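Local coordinates for uncharacterized protein (Magnetospirillum magneticum AMB-1, PDB 5MU5) that probably transfers sugar to flagellin as a Maf-type glycosyltransferase and takes part in the formation of bacterial flagella, at residues Ser37-Asn42 with Leu157-Ser162; Gly45-Glu50 with Leu131-Pro136; Phe276-Gly281 with Ala298-Cys303; Glu408-Gly413 with Phe490-Gly495; Tyr607-Val612 with Glu620-Ile625. All blocks are in the same frame, centred on the assembly; numbering follows the deposited sequence.

Along the chain, interaction 2 falls between the two halves of interaction 1, and the later three follow in series. Interactions 1 and 2, centred about 8 Å apart in the Maf N-terminal domain, share the antiparallel sheet holding strands 38-41 and 47-51, laid against a loop and helix that follow strands of a four-stranded parallel sheet. Interactions 3 and 4, centres about 9 Å apart, are neighbouring strand pairs of one large mixed sheet, where strands 275-278 and 408-412 adjoin. Interaction 5 joins two helices of the helical bundle domain, centred about 38 Å from interaction 2 and about 54 Å from interaction 3; the contacts sample three regions of this probable flagellin glycosyltransferase.

Interaction 1 of 5, residues Ser37-Asn42 with Leu157-Ser162; sequences SNLVVN and LYHSLS
Leu-39 of strand 38-41 and His-159 of helix 154-160 bring the two backbones together, their CA atoms 6.5 Å apart. The imidazole reaches toward the start of the strand, and its NE2 donates a hydrogen bond to Ser-37 OG at 3.1 Å. That hydroxyl lies 7° out of the ring plane, and it is also bonded to Asp-155, so a small polar side chain suits the spot. Leu-39 slides past the histidine in the opposite direction: its CB is 3.6 Å from His-159 ND1, and its CA lies above one ring face, toward the rim. Strand 38-41 is an outer strand of a three-stranded antiparallel sheet, so the contact joins this small sheet to a helix that follows strand 146-150 of the parallel sheet in the Maf N-terminal domain. With CG anti to the backbone N (chi1 -173°), Leu-39 extends its branches over the end of the helix and the residues just after it; CD1 packs on His-159 CB at 3.9 Å and CD2 meets Ser-162 OG at 3.4 Å. The serine's hydroxyl is itself bonded to Ile-7 O. Exchanging His-159 for an alanine would probably leave Ser-37 OG without this donor and open a gap beside Leu-39.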
# COMPACT_ATOMS: atom_id res chain seq x y z
N SER A 37 36.06 -3.05 -16.53
CA SER A 37 37.06 -2.75 -15.51
C SER A 37 37.95 -3.94 -15.28
O SER A 37 37.64 -5.04 -15.74
CB SER A 37 36.38 -2.32 -14.20
OG SER A 37 35.39 -3.25 -13.83
N ASN A 38 39.05 -3.72 -14.57
CA ASN A 38 40.04 -4.77 -14.32
C ASN A 38 40.17 -5.07 -12.85
O ASN A 38 40.19 -4.16 -12.03
CB ASN A 38 41.42 -4.34 -14.84
CG ASN A 38 41.45 -4.15 -16.33
OD1 ASN A 38 41.04 -5.04 -17.08
ND2 ASN A 38 41.95 -3.01 -16.78
N LEU A 39 40.27 -6.35 -12.51
CA LEU A 39 40.51 -6.76 -11.14
C LEU A 39 42.01 -6.87 -11.02
O LEU A 39 42.63 -7.64 -11.75
CB LEU A 39 39.86 -8.11 -10.84
CG LEU A 39 39.91 -8.54 -9.37
CD1 LEU A 39 39.09 -7.60 -8.52
CD2 LEU A 39 39.44 -9.97 -9.19
N VAL A 40 42.61 -6.08 -10.12
CA VAL A 40 44.07 -6.07 -9.95
C VAL A 40 44.46 -6.16 -8.48
O VAL A 40 43.66 -5.84 -7.61
CB VAL A 40 44.70 -4.80 -10.58
CG1 VAL A 40 44.28 -4.66 -12.04
CG2 VAL A 40 44.32 -3.54 -9.81
N VAL A 41 45.68 -6.61 -8.22
CA VAL A 41 46.23 -6.63 -6.87
C VAL A 41 46.92 -5.29 -6.63
O VAL A 41 47.80 -4.91 -7.40
CB VAL A 41 47.27 -7.75 -6.69
CG1 VAL A 41 47.87 -7.69 -5.30
CG2 VAL A 41 46.64 -9.12 -6.92
N ASN A 42 46.50 -4.56 -5.58
CA ASN A 42 47.12 -3.26 -5.27
C ASN A 42 48.40 -3.43 -4.44
O ASN A 42 48.80 -4.56 -4.14
CB ASN A 42 46.11 -2.31 -4.59
CG ASN A 42 45.80 -2.68 -3.15
OD1 ASN A 42 46.35 -3.63 -2.61
ND2 ASN A 42 44.92 -1.93 -2.53
N LEU A 157 29.90 -6.50 -8.89
CA LEU A 157 29.33 -7.79 -8.52
C LEU A 157 30.13 -8.90 -9.19
O LEU A 157 30.48 -9.90 -8.57
CB LEU A 157 27.86 -7.89 -8.93
CG LEU A 157 27.22 -9.25 -8.64
CD1 LEU A 157 27.13 -9.50 -7.13
CD2 LEU A 157 25.85 -9.33 -9.29
N TYR A 158 30.43 -8.71 -10.48
CA TYR A 158 31.17 -9.69 -11.25
C TYR A 158 32.54 -9.96 -10.64
O TYR A 158 32.90 -11.10 -10.45
CB TYR A 158 31.31 -9.23 -12.70
CG TYR A 158 32.12 -10.16 -13.55
CD1 TYR A 158 31.53 -11.27 -14.15
CD2 TYR A 158 33.48 -9.95 -13.76
CE1 TYR A 158 32.27 -12.14 -14.92
CE2 TYR A 158 34.24 -10.82 -14.52
CZ TYR A 158 33.61 -11.91 -15.11
OH TYR A 158 34.33 -12.79 -15.89
N HIS A 159 33.28 -8.90 -10.30
CA HIS A 159 34.59 -9.06 -9.66
C HIS A 159 34.48 -9.60 -8.25
O HIS A 159 35.42 -10.22 -7.78
CB HIS A 159 35.35 -7.74 -9.57
CG HIS A 159 35.74 -7.18 -10.89
ND1 HIS A 159 36.42 -7.92 -11.83
CD2 HIS A 159 35.58 -5.95 -11.42
CE1 HIS A 159 36.65 -7.18 -12.89
NE2 HIS A 159 36.16 -5.97 -12.67
N SER A 160 33.36 -9.33 -7.57
CA SER A 160 33.12 -9.80 -6.19
C SER A 160 33.11 -11.34 -6.10
O SER A 160 33.23 -11.91 -4.99
CB SER A 160 31.81 -9.27 -5.61
OG SER A 160 30.71 -10.02 -6.09
N LEU A 161 32.94 -12.00 -7.25
CA LEU A 161 33.05 -13.45 -7.33
C LEU A 161 34.43 -13.93 -6.90
O LEU A 161 34.58 -15.06 -6.45
CB LEU A 161 32.77 -13.97 -8.74
CG LEU A 161 31.38 -13.72 -9.31
CD1 LEU A 161 31.24 -14.52 -10.60
CD2 LEU A 161 30.27 -14.08 -8.34
N SER A 162 35.43 -13.07 -7.04
CA SER A 162 36.78 -13.38 -6.59
C SER A 162 37.00 -13.15 -5.10
O SER A 162 37.97 -13.65 -4.54
CB SER A 162 37.80 -12.56 -7.37
OG SER A 162 37.75 -12.90 -8.74

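Interaction 2 of 5, residues Gly45-Glu50 with Leu131-Pro136; sequences GDLDVE and LGYQLP
Tyr-133 reaches the antiparallel sheet with its phenol oxygen, OH donating to Leu-47 O at 2.6 Å. Residues 131-136 run from the loop after strand 123-127 of the parallel sheet into the start of helix 134-142, so a beta-alpha loop is here bound to strand 47-51. With CG beside the backbone N (chi1 -66°), the tyrosine carries its ring toward the strand. The carbonyl is met from the side, with a C=O...donor angle of 116° and the donor tilted 26° from the carbonyl plane, while the acceptor sits at the edge of the ring. Leu-131 packs beside this bond. Its CD1 lies 3.4 Å from Leu-47 O and 3.8 Å from Asp-48 CA, and its CD2 rests 3.8 Å from Val-49 CG2, two branched apolar side chains crossing at a slant. Leucine suits the place because its two methyls can serve the backbone and the valine at once.

Farther out, Tyr-57 steadies both residues: its ring meets that of Tyr-133, and its hydroxyl is bonded to Leu-131 N. Leu-131 CB also lies over one face of the Tyr-133 ring, toward the rim. Between them the backbone turns through Gly-132 with a positive phi, which glycine adopts easily. On the strand, Asp-48 points away from the loop, and its carboxylate holds the backbone N of Tyr-57 and of Gly-58; Asp-48 OD1 further accepts from Val-49 N at 2.7 Å, on the anti side.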
# COMPACT_ATOMS: atom_id res chain seq x y z
N GLY A 45 48.47 -5.52 -1.48
CA GLY A 45 48.20 -6.93 -1.77
C GLY A 45 46.72 -7.29 -1.75
O GLY A 45 46.36 -8.46 -1.83
N ASP A 46 45.85 -6.29 -1.62
CA ASP A 46 44.40 -6.49 -1.60
C ASP A 46 43.91 -6.42 -3.02
O ASP A 46 44.49 -5.69 -3.85
CB ASP A 46 43.70 -5.39 -0.80
CG ASP A 46 44.29 -5.21 0.58
OD1 ASP A 46 44.43 -6.23 1.29
OD2 ASP A 46 44.60 -4.05 0.94
N LEU A 47 42.85 -7.16 -3.32
CA LEU A 47 42.28 -7.10 -4.65
C LEU A 47 41.55 -5.77 -4.78
O LEU A 47 40.95 -5.30 -3.82
CB LEU A 47 41.34 -8.29 -4.91
CG LEU A 47 42.04 -9.63 -5.14
CD1 LEU A 47 41.00 -10.74 -5.15
CD2 LEU A 47 42.85 -9.63 -6.43
N ASP A 48 41.62 -5.18 -5.97
CA ASP A 48 41.04 -3.87 -6.23
C ASP A 48 40.51 -3.83 -7.66
O ASP A 48 40.86 -4.67 -8.47
CB ASP A 48 42.09 -2.78 -5.99
CG ASP A 48 41.48 -1.40 -5.70
OD1 ASP A 48 40.26 -1.20 -5.90
OD2 ASP A 48 42.21 -0.50 -5.23
N VAL A 49 39.65 -2.86 -7.94
CA VAL A 49 39.09 -2.65 -9.28
C VAL A 49 39.64 -1.37 -9.90
O VAL A 49 39.40 -0.27 -9.39
CB VAL A 49 37.56 -2.59 -9.25
CG1 VAL A 49 37.00 -2.46 -10.65
CG2 VAL A 49 37.00 -3.85 -8.59
N GLU A 50 40.39 -1.53 -10.98
CA GLU A 50 41.00 -0.41 -11.67
C GLU A 50 40.26 -0.15 -12.97
O GLU A 50 39.75 -1.06 -13.60
CB GLU A 50 42.49 -0.70 -11.92
CG GLU A 50 43.27 0.43 -12.60
CD GLU A 50 43.20 0.38 -14.12
OE1 GLU A 50 43.27 -0.74 -14.68
OE2 GLU A 50 43.08 1.45 -14.76
N LEU A 131 33.81 -4.69 -3.75
CA LEU A 131 34.29 -6.06 -3.71
C LEU A 131 33.78 -6.82 -2.50
O LEU A 131 34.15 -7.96 -2.29
CB LEU A 131 35.82 -6.11 -3.80
CG LEU A 131 36.35 -5.69 -5.18
CD1 LEU A 131 37.87 -5.74 -5.23
CD2 LEU A 131 35.78 -6.57 -6.29
N GLY A 132 32.92 -6.19 -1.71
CA GLY A 132 32.26 -6.88 -0.61
C GLY A 132 33.07 -7.16 0.62
O GLY A 132 32.67 -7.97 1.45
N TYR A 133 34.20 -6.49 0.77
CA TYR A 133 35.03 -6.64 1.98
C TYR A 133 34.23 -6.36 3.28
O TYR A 133 34.49 -6.96 4.32
CB TYR A 133 36.24 -5.70 1.90
CG TYR A 133 37.23 -6.03 0.80
CD1 TYR A 133 37.75 -7.31 0.68
CD2 TYR A 133 37.67 -5.05 -0.08
CE1 TYR A 133 38.67 -7.63 -0.30
CE2 TYR A 133 38.60 -5.35 -1.07
CZ TYR A 133 39.09 -6.65 -1.17
OH TYR A 133 40.01 -6.99 -2.14
N GLN A 134 33.25 -5.47 3.23
CA GLN A 134 32.42 -5.18 4.41
C GLN A 134 31.51 -6.32 4.86
O GLN A 134 31.25 -6.46 6.05
CB GLN A 134 31.57 -3.90 4.20
CG GLN A 134 30.48 -3.95 3.12
CD GLN A 134 31.01 -3.79 1.69
OE1 GLN A 134 32.21 -3.65 1.47
NE2 GLN A 134 30.12 -3.79 0.72
N LEU A 135 31.06 -7.15 3.92
CA LEU A 135 30.03 -8.18 4.20
C LEU A 135 30.28 -9.16 5.33
O LEU A 135 29.45 -9.30 6.20
CB LEU A 135 29.67 -8.98 2.93
CG LEU A 135 28.79 -8.27 1.92
CD1 LEU A 135 28.55 -9.20 0.74
CD2 LEU A 135 27.47 -7.82 2.52
N PRO A 136 31.42 -9.87 5.31
CA PRO A 136 31.65 -10.78 6.42
C PRO A 136 31.41 -10.11 7.77
O PRO A 136 30.72 -10.66 8.60
CB PRO A 136 33.14 -11.12 6.29
CG PRO A 136 33.49 -10.89 4.86
CD PRO A 136 32.51 -9.88 4.32

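Interaction 3 of 5, residues Phe276-Gly281 with Ala298-Cys303; sequences FIVGSG and AVIISC. With SO4 (sulfate ion), chain B.
Phe-276 turns one face of its ring to Ala-298, whose CB sits 3.8 Å from the ring centroid and 10° off the normal, a CH-pi contact. Alanine suits the place, bringing a single methyl over the phenyl face. The residues belong to a beta-alpha-beta unit, strands 275-278 and 299-303 running parallel with helix 284-294 between them. Ile-300 crosses the ring at a slant, its CD1 3.5 Å from Phe-276 CD2; chi1 of -67° sets the phenyl beside the backbone N, where it reaches both partners. The ring also meets Phe-412 edge-to-face. Were Phe-276 replaced by a serine, the Ala-298 methyl would probably lose its aromatic cover and a gap would open beside Ile-300. On the other sheet face, Ile-277 CG2 rests 3.9 Å from Cys-303 SG. Four backbone hydrogen bonds tie the strands, among them Ile-301 N to Phe-276 O at 2.8 Å. Beyond strand 275-278, a sulfate ion, probably from the crystallisation liquor, is bonded to Thr-305 OG1 and to Ser-280, whose OG donates to its O1 at 3.2 Å.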
# COMPACT_ATOMS: atom_id res chain seq x y z
N PHE A 276 -19.95 14.27 -17.87
CA PHE A 276 -19.55 15.33 -16.98
C PHE A 276 -19.34 14.73 -15.61
O PHE A 276 -20.28 14.20 -15.03
CB PHE A 276 -20.61 16.41 -16.84
CG PHE A 276 -20.86 17.20 -18.08
CD1 PHE A 276 -20.04 17.08 -19.21
CD2 PHE A 276 -21.89 18.09 -18.10
CE1 PHE A 276 -20.28 17.83 -20.32
CE2 PHE A 276 -22.13 18.85 -19.22
CZ PHE A 276 -21.34 18.72 -20.33
N ILE A 277 -18.09 14.80 -15.13
CA ILE A 277 -17.72 14.29 -13.82
C ILE A 277 -17.64 15.48 -12.92
O ILE A 277 -16.88 16.40 -13.17
CB ILE A 277 -16.39 13.54 -13.89
CG1 ILE A 277 -16.62 12.24 -14.67
CG2 ILE A 277 -15.89 13.21 -12.50
CD1 ILE A 277 -15.38 11.68 -15.31
N VAL A 278 -18.45 15.48 -11.87
CA VAL A 278 -18.62 16.64 -11.04
C VAL A 278 -18.19 16.35 -9.63
O VAL A 278 -18.77 15.51 -8.96
CB VAL A 278 -20.10 17.09 -11.00
CG1 VAL A 278 -20.23 18.40 -10.27
CG2 VAL A 278 -20.66 17.23 -12.41
N GLY A 279 -17.16 17.07 -9.17
CA GLY A 279 -16.70 16.99 -7.79
C GLY A 279 -17.26 18.12 -6.95
O GLY A 279 -18.07 18.95 -7.42
N SER A 280 -16.80 18.18 -5.71
CA SER A 280 -17.29 19.16 -4.75
C SER A 280 -16.48 20.47 -4.64
O SER A 280 -16.70 21.25 -3.74
CB SER A 280 -17.44 18.49 -3.37
OG SER A 280 -16.22 17.97 -2.90
N GLY A 281 -15.57 20.72 -5.56
CA GLY A 281 -14.81 21.97 -5.55
C GLY A 281 -15.68 23.19 -5.82
O GLY A 281 -16.52 23.15 -6.70
N ALA A 298 -25.52 15.06 -22.14
CA ALA A 298 -24.31 14.54 -21.51
C ALA A 298 -24.70 13.71 -20.30
O ALA A 298 -25.71 13.97 -19.66
CB ALA A 298 -23.39 15.66 -21.10
N VAL A 299 -23.87 12.73 -19.95
CA VAL A 299 -24.15 11.93 -18.77
C VAL A 299 -23.56 12.65 -17.58
O VAL A 299 -22.40 13.02 -17.63
CB VAL A 299 -23.57 10.52 -18.94
CG1 VAL A 299 -23.63 9.73 -17.63
CG2 VAL A 299 -24.34 9.82 -20.06
N ILE A 300 -24.36 12.89 -16.53
CA ILE A 300 -23.87 13.58 -15.34
C ILE A 300 -23.49 12.56 -14.27
O ILE A 300 -24.34 11.80 -13.81
CB ILE A 300 -24.92 14.51 -14.72
CG1 ILE A 300 -25.51 15.47 -15.75
CG2 ILE A 300 -24.33 15.27 -13.55
CD1 ILE A 300 -24.50 16.32 -16.49
N ILE A 301 -22.21 12.53 -13.92
CA ILE A 301 -21.72 11.68 -12.86
C ILE A 301 -21.40 12.59 -11.68
O ILE A 301 -20.50 13.44 -11.74
CB ILE A 301 -20.49 10.88 -13.31
CG1 ILE A 301 -20.92 9.91 -14.40
CG2 ILE A 301 -19.89 10.11 -12.14
CD1 ILE A 301 -19.86 8.95 -14.85
N SER A 302 -22.19 12.44 -10.62
CA SER A 302 -22.06 13.24 -9.42
C SER A 302 -21.22 12.47 -8.45
O SER A 302 -21.52 11.34 -8.13
CB SER A 302 -23.45 13.50 -8.81
OG SER A 302 -23.33 14.26 -7.61
N CYS A 303 -20.16 13.11 -7.97
CA CYS A 303 -19.24 12.46 -7.05
C CYS A 303 -19.49 12.91 -5.61
O CYS A 303 -19.27 14.07 -5.27
CB CYS A 303 -17.81 12.75 -7.49
SG CYS A 303 -17.48 12.03 -9.12
S SO4 B . -16.93 14.41 -1.23
O1 SO4 B . -16.75 14.83 -2.64
O2 SO4 B . -16.88 15.66 -0.40
O3 SO4 B . -15.82 13.48 -0.83
O4 SO4 B . -18.22 13.67 -1.11

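Interaction 4 of 5, residues Glu408-Gly413 with Phe490-Gly495; sequences ELYLFG and FNCSDG
Glu-408 lays its aliphatic CG at the edge of the Phe-490 ring, while its carboxylate accepts a bond from Tyr-410: Tyr-410 OH is 2.5 Å from Glu-408 OE2, on the anti lone pair, which helps to hold the phenol oxygen in place. Leu-409 gives its carbonyl oxygen to Phe-490 N at 2.8 Å. Tyr-410 and Phe-490 share nearly the same first torsion (chi1 -65° and -59°), which sets their rings side by side, planes 15° apart but strongly displaced; Phe-490 CD1 lies over the Tyr-410 face, 3.4 Å from CE2 of that tyrosine. These are parallel strands of the large mixed sheet, 408-412 being flanked by 275-278 and 488-491. Leu-411 continues the ladder: its N donates to Phe-490 O, and its O accepts from Cys-492 N. Phe-412 meets Cys-492 obliquely, SG 4.3 Å from the ring centroid. Gly-413 has a positive phi, easy without a side chain. Beside it, Ser-493 has OG bonded to Val-414 N, and its own N donates to Asn-491 OD1 at 2.9 Å, an Asx turn.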
# COMPACT_ATOMS: atom_id res chain seq x y z
N GLU A 408 -15.01 10.73 -23.87
CA GLU A 408 -14.96 12.16 -23.85
C GLU A 408 -15.44 12.59 -22.47
O GLU A 408 -16.59 12.40 -22.11
CB GLU A 408 -15.82 12.74 -24.96
CG GLU A 408 -15.58 14.23 -25.21
CD GLU A 408 -16.52 14.81 -26.26
OE1 GLU A 408 -16.93 14.06 -27.17
OE2 GLU A 408 -16.85 16.01 -26.20
N LEU A 409 -14.53 13.14 -21.68
CA LEU A 409 -14.79 13.45 -20.28
C LEU A 409 -14.59 14.90 -19.99
O LEU A 409 -13.62 15.48 -20.45
CB LEU A 409 -13.79 12.71 -19.39
CG LEU A 409 -14.04 11.28 -18.95
CD1 LEU A 409 -14.30 10.34 -20.11
CD2 LEU A 409 -12.83 10.80 -18.16
N TYR A 410 -15.48 15.47 -19.19
CA TYR A 410 -15.36 16.84 -18.74
C TYR A 410 -15.38 16.84 -17.23
O TYR A 410 -16.31 16.31 -16.61
CB TYR A 410 -16.47 17.70 -19.30
CG TYR A 410 -16.39 17.81 -20.80
CD1 TYR A 410 -16.94 16.84 -21.61
CD2 TYR A 410 -15.73 18.87 -21.40
CE1 TYR A 410 -16.85 16.93 -22.99
CE2 TYR A 410 -15.64 18.97 -22.78
CZ TYR A 410 -16.20 17.99 -23.56
OH TYR A 410 -16.12 18.09 -24.93
N LEU A 411 -14.35 17.43 -16.63
CA LEU A 411 -14.31 17.58 -15.18
C LEU A 411 -14.78 18.96 -14.72
O LEU A 411 -14.32 19.98 -15.19
CB LEU A 411 -12.91 17.33 -14.65
CG LEU A 411 -12.19 16.07 -15.10
CD1 LEU A 411 -10.80 16.12 -14.47
CD2 LEU A 411 -12.92 14.78 -14.74
N PHE A 412 -15.68 18.95 -13.76
CA PHE A 412 -16.18 20.16 -13.14
C PHE A 412 -16.07 19.97 -11.63
O PHE A 412 -16.29 18.86 -11.11
CB PHE A 412 -17.64 20.39 -13.52
CG PHE A 412 -17.86 20.58 -14.98
CD1 PHE A 412 -18.11 19.50 -15.80
CD2 PHE A 412 -17.88 21.85 -15.53
CE1 PHE A 412 -18.36 19.68 -17.15
CE2 PHE A 412 -18.10 22.04 -16.87
CZ PHE A 412 -18.35 20.96 -17.69
N GLY A 413 -15.71 21.04 -10.93
CA GLY A 413 -15.60 21.00 -9.48
C GLY A 413 -14.56 20.04 -8.96
O GLY A 413 -14.69 19.55 -7.84
N PHE A 490 -11.19 16.77 -20.59
CA PHE A 490 -11.10 18.21 -20.45
C PHE A 490 -11.32 18.59 -19.01
O PHE A 490 -12.14 17.99 -18.33
CB PHE A 490 -12.13 18.87 -21.35
CG PHE A 490 -11.95 18.54 -22.79
CD1 PHE A 490 -12.60 17.45 -23.35
CD2 PHE A 490 -11.08 19.27 -23.59
CE1 PHE A 490 -12.42 17.12 -24.68
CE2 PHE A 490 -10.90 18.95 -24.91
CZ PHE A 490 -11.56 17.88 -25.46
N ASN A 491 -10.55 19.55 -18.52
CA ASN A 491 -10.73 20.00 -17.16
C ASN A 491 -11.23 21.42 -17.23
O ASN A 491 -10.51 22.29 -17.71
CB ASN A 491 -9.41 19.93 -16.38
CG ASN A 491 -9.59 20.24 -14.90
OD1 ASN A 491 -10.71 20.44 -14.41
ND2 ASN A 491 -8.47 20.29 -14.18
N CYS A 492 -12.47 21.63 -16.79
CA CYS A 492 -13.08 22.95 -16.71
C CYS A 492 -12.97 23.57 -15.32
O CYS A 492 -13.39 24.73 -15.11
CB CYS A 492 -14.56 22.89 -17.14
SG CYS A 492 -14.85 22.21 -18.81
N SER A 493 -12.40 22.82 -14.37
CA SER A 493 -12.28 23.26 -12.98
C SER A 493 -11.17 24.30 -12.79
O SER A 493 -10.11 24.20 -13.39
CB SER A 493 -12.00 22.06 -12.08
OG SER A 493 -12.91 21.02 -12.35
N ASP A 494 -11.40 25.28 -11.92
CA ASP A 494 -10.37 26.25 -11.63
C ASP A 494 -9.55 25.78 -10.43
O ASP A 494 -9.63 26.35 -9.36
CB ASP A 494 -10.96 27.65 -11.39
CG ASP A 494 -9.87 28.75 -11.33
OD1 ASP A 494 -8.69 28.52 -11.74
OD2 ASP A 494 -10.18 29.85 -10.86
N GLY A 495 -8.76 24.72 -10.63
CA GLY A 495 -7.95 24.15 -9.54
C GLY A 495 -6.64 23.69 -10.11
O GLY A 495 -6.12 24.33 -11.03

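Interaction 5 of 5, residues Tyr607-Val612 with Glu620-Ile625; sequences YYVKRV and EFWEII
Val-609 and Phe-621 cross at about a right angle in the tight part of this contact, where the phenyl is packed among Val-609, Tyr-608 and Val-612. Val-609 CG1 is 3.5 Å from Phe-621 CD2, and the same methyl stands over the centre of the Trp-622 ring. A compact beta-branched residue suits this position between two large rings. Ile-625 lies beside that methyl too, but the model sets the two too close for their distance to be trusted. Phe-621 has CG anti to its own N (chi1 -169°), which throws the phenyl across to the end of helix 589-609 and the residues just after it. There Tyr-608 CB lies 3.9 Å from Phe-621 CE2, although the tyrosine ring leads away, and Val-612 CG2 packs on Phe-621 CB at 4.1 Å. Helices 589-609 and 618-646, joined by a short connection, here pack as successive members of the Maf helical bundle domain. Phe-112, from the Maf N-terminal domain, meets both Tyr-608 and Phe-621 edge-to-face, so the helix pair also borders that domain.

The looser side holds the partly exposed Tyr-607, Lys-610 and Glu-620, none of which touches the facing segment. Arg-611, by contrast, is a buried charge lying off the contact, held by Tyr-607 O and Asp-208.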
# COMPACT_ATOMS: atom_id res chain seq x y z
N TYR A 607 10.11 -3.88 18.49
CA TYR A 607 10.72 -2.63 18.84
C TYR A 607 11.21 -2.68 20.29
O TYR A 607 12.36 -2.35 20.59
CB TYR A 607 9.75 -1.46 18.64
CG TYR A 607 10.35 -0.12 19.00
CD1 TYR A 607 11.05 0.62 18.06
CD2 TYR A 607 10.26 0.37 20.29
CE1 TYR A 607 11.63 1.84 18.40
CE2 TYR A 607 10.83 1.57 20.64
CZ TYR A 607 11.51 2.31 19.69
OH TYR A 607 12.08 3.52 20.06
N TYR A 608 10.34 -3.12 21.19
CA TYR A 608 10.68 -3.07 22.61
C TYR A 608 11.64 -4.16 23.11
O TYR A 608 12.45 -3.88 24.00
CB TYR A 608 9.43 -2.94 23.48
CG TYR A 608 8.76 -1.58 23.32
CD1 TYR A 608 9.34 -0.45 23.87
CD2 TYR A 608 7.57 -1.43 22.61
CE1 TYR A 608 8.74 0.80 23.73
CE2 TYR A 608 6.98 -0.19 22.46
CZ TYR A 608 7.57 0.92 23.03
OH TYR A 608 7.01 2.17 22.90
N VAL A 609 11.58 -5.37 22.54
CA VAL A 609 12.51 -6.42 23.01
C VAL A 609 13.99 -6.10 22.77
O VAL A 609 14.84 -6.53 23.54
CB VAL A 609 12.26 -7.82 22.40
CG1 VAL A 609 10.98 -8.40 22.91
CG2 VAL A 609 12.28 -7.80 20.89
N LYS A 610 14.30 -5.41 21.68
CA LYS A 610 15.67 -4.98 21.42
C LYS A 610 16.16 -3.93 22.41
O LYS A 610 17.34 -3.68 22.49
CB LYS A 610 15.77 -4.30 20.07
CG LYS A 610 15.50 -5.12 18.85
CD LYS A 610 15.86 -4.25 17.66
CE LYS A 610 15.20 -4.76 16.41
NZ LYS A 610 13.76 -4.36 16.37
N ARG A 611 15.25 -3.27 23.11
CA ARG A 611 15.57 -2.13 23.96
C ARG A 611 15.35 -2.40 25.44
O ARG A 611 15.61 -1.55 26.28
CB ARG A 611 14.72 -0.94 23.51
CG ARG A 611 15.12 -0.40 22.14
CD ARG A 611 14.16 0.66 21.64
NE ARG A 611 14.59 1.24 20.36
CZ ARG A 611 14.51 0.63 19.18
NH1 ARG A 611 14.02 -0.60 19.05
NH2 ARG A 611 14.90 1.27 18.10
N VAL A 612 14.89 -3.60 25.76
CA VAL A 612 14.61 -3.92 27.15
C VAL A 612 15.91 -4.08 27.97
O VAL A 612 16.85 -4.71 27.53
CB VAL A 612 13.72 -5.18 27.27
CG1 VAL A 612 14.50 -6.44 26.94
CG2 VAL A 612 13.10 -5.25 28.65
N GLU A 620 12.65 -12.79 30.27
CA GLU A 620 11.43 -12.51 31.02
C GLU A 620 10.49 -11.70 30.16
O GLU A 620 9.29 -11.93 30.19
CB GLU A 620 11.71 -11.74 32.30
CG GLU A 620 12.55 -12.48 33.33
CD GLU A 620 12.94 -11.60 34.52
OE1 GLU A 620 12.17 -10.70 34.89
OE2 GLU A 620 14.01 -11.83 35.12
N PHE A 621 11.03 -10.76 29.40
CA PHE A 621 10.19 -9.94 28.54
C PHE A 621 9.66 -10.75 27.38
O PHE A 621 8.52 -10.57 26.97
CB PHE A 621 10.93 -8.72 28.03
CG PHE A 621 10.03 -7.71 27.36
CD1 PHE A 621 8.88 -7.26 27.97
CD2 PHE A 621 10.36 -7.19 26.12
CE1 PHE A 621 8.07 -6.33 27.35
CE2 PHE A 621 9.56 -6.25 25.50
CZ PHE A 621 8.40 -5.83 26.12
N TRP A 622 10.49 -11.65 26.85
CA TRP A 622 10.04 -12.58 25.84
C TRP A 622 8.86 -13.43 26.36
O TRP A 622 7.91 -13.67 25.62
CB TRP A 622 11.18 -13.49 25.37
CG TRP A 622 11.85 -13.01 24.12
CD1 TRP A 622 13.16 -12.66 23.98
CD2 TRP A 622 11.24 -12.80 22.84
NE1 TRP A 622 13.41 -12.26 22.69
CE2 TRP A 622 12.25 -12.35 21.96
CE3 TRP A 622 9.95 -12.98 22.35
CZ2 TRP A 622 12.01 -12.06 20.63
CZ3 TRP A 622 9.70 -12.70 21.02
CH2 TRP A 622 10.72 -12.23 20.17
N GLU A 623 8.92 -13.89 27.60
CA GLU A 623 7.81 -14.66 28.16
C GLU A 623 6.53 -13.78 28.26
O GLU A 623 5.43 -14.22 27.92
CB GLU A 623 8.21 -15.28 29.50
CG GLU A 623 7.06 -15.82 30.36
CD GLU A 623 6.11 -16.76 29.61
OE1 GLU A 623 6.52 -17.46 28.67
OE2 GLU A 623 4.91 -16.78 29.98
N ILE A 624 6.69 -12.54 28.71
CA ILE A 624 5.59 -11.58 28.72
C ILE A 624 4.95 -11.42 27.34
O ILE A 624 3.72 -11.40 27.20
CB ILE A 624 6.06 -10.22 29.23
CG1 ILE A 624 6.26 -10.31 30.75
CG2 ILE A 624 5.04 -9.13 28.90
CD1 ILE A 624 6.94 -9.11 31.37
N ILE A 625 5.79 -11.27 26.32
CA ILE A 625 5.32 -11.10 24.96
C ILE A 625 4.54 -12.34 24.49
O ILE A 625 3.49 -12.22 23.85
CB ILE A 625 6.51 -10.87 24.02
CG1 ILE A 625 7.04 -9.47 24.24
CG2 ILE A 625 6.11 -11.01 22.56
CD1 ILE A 625 8.42 -9.29 23.69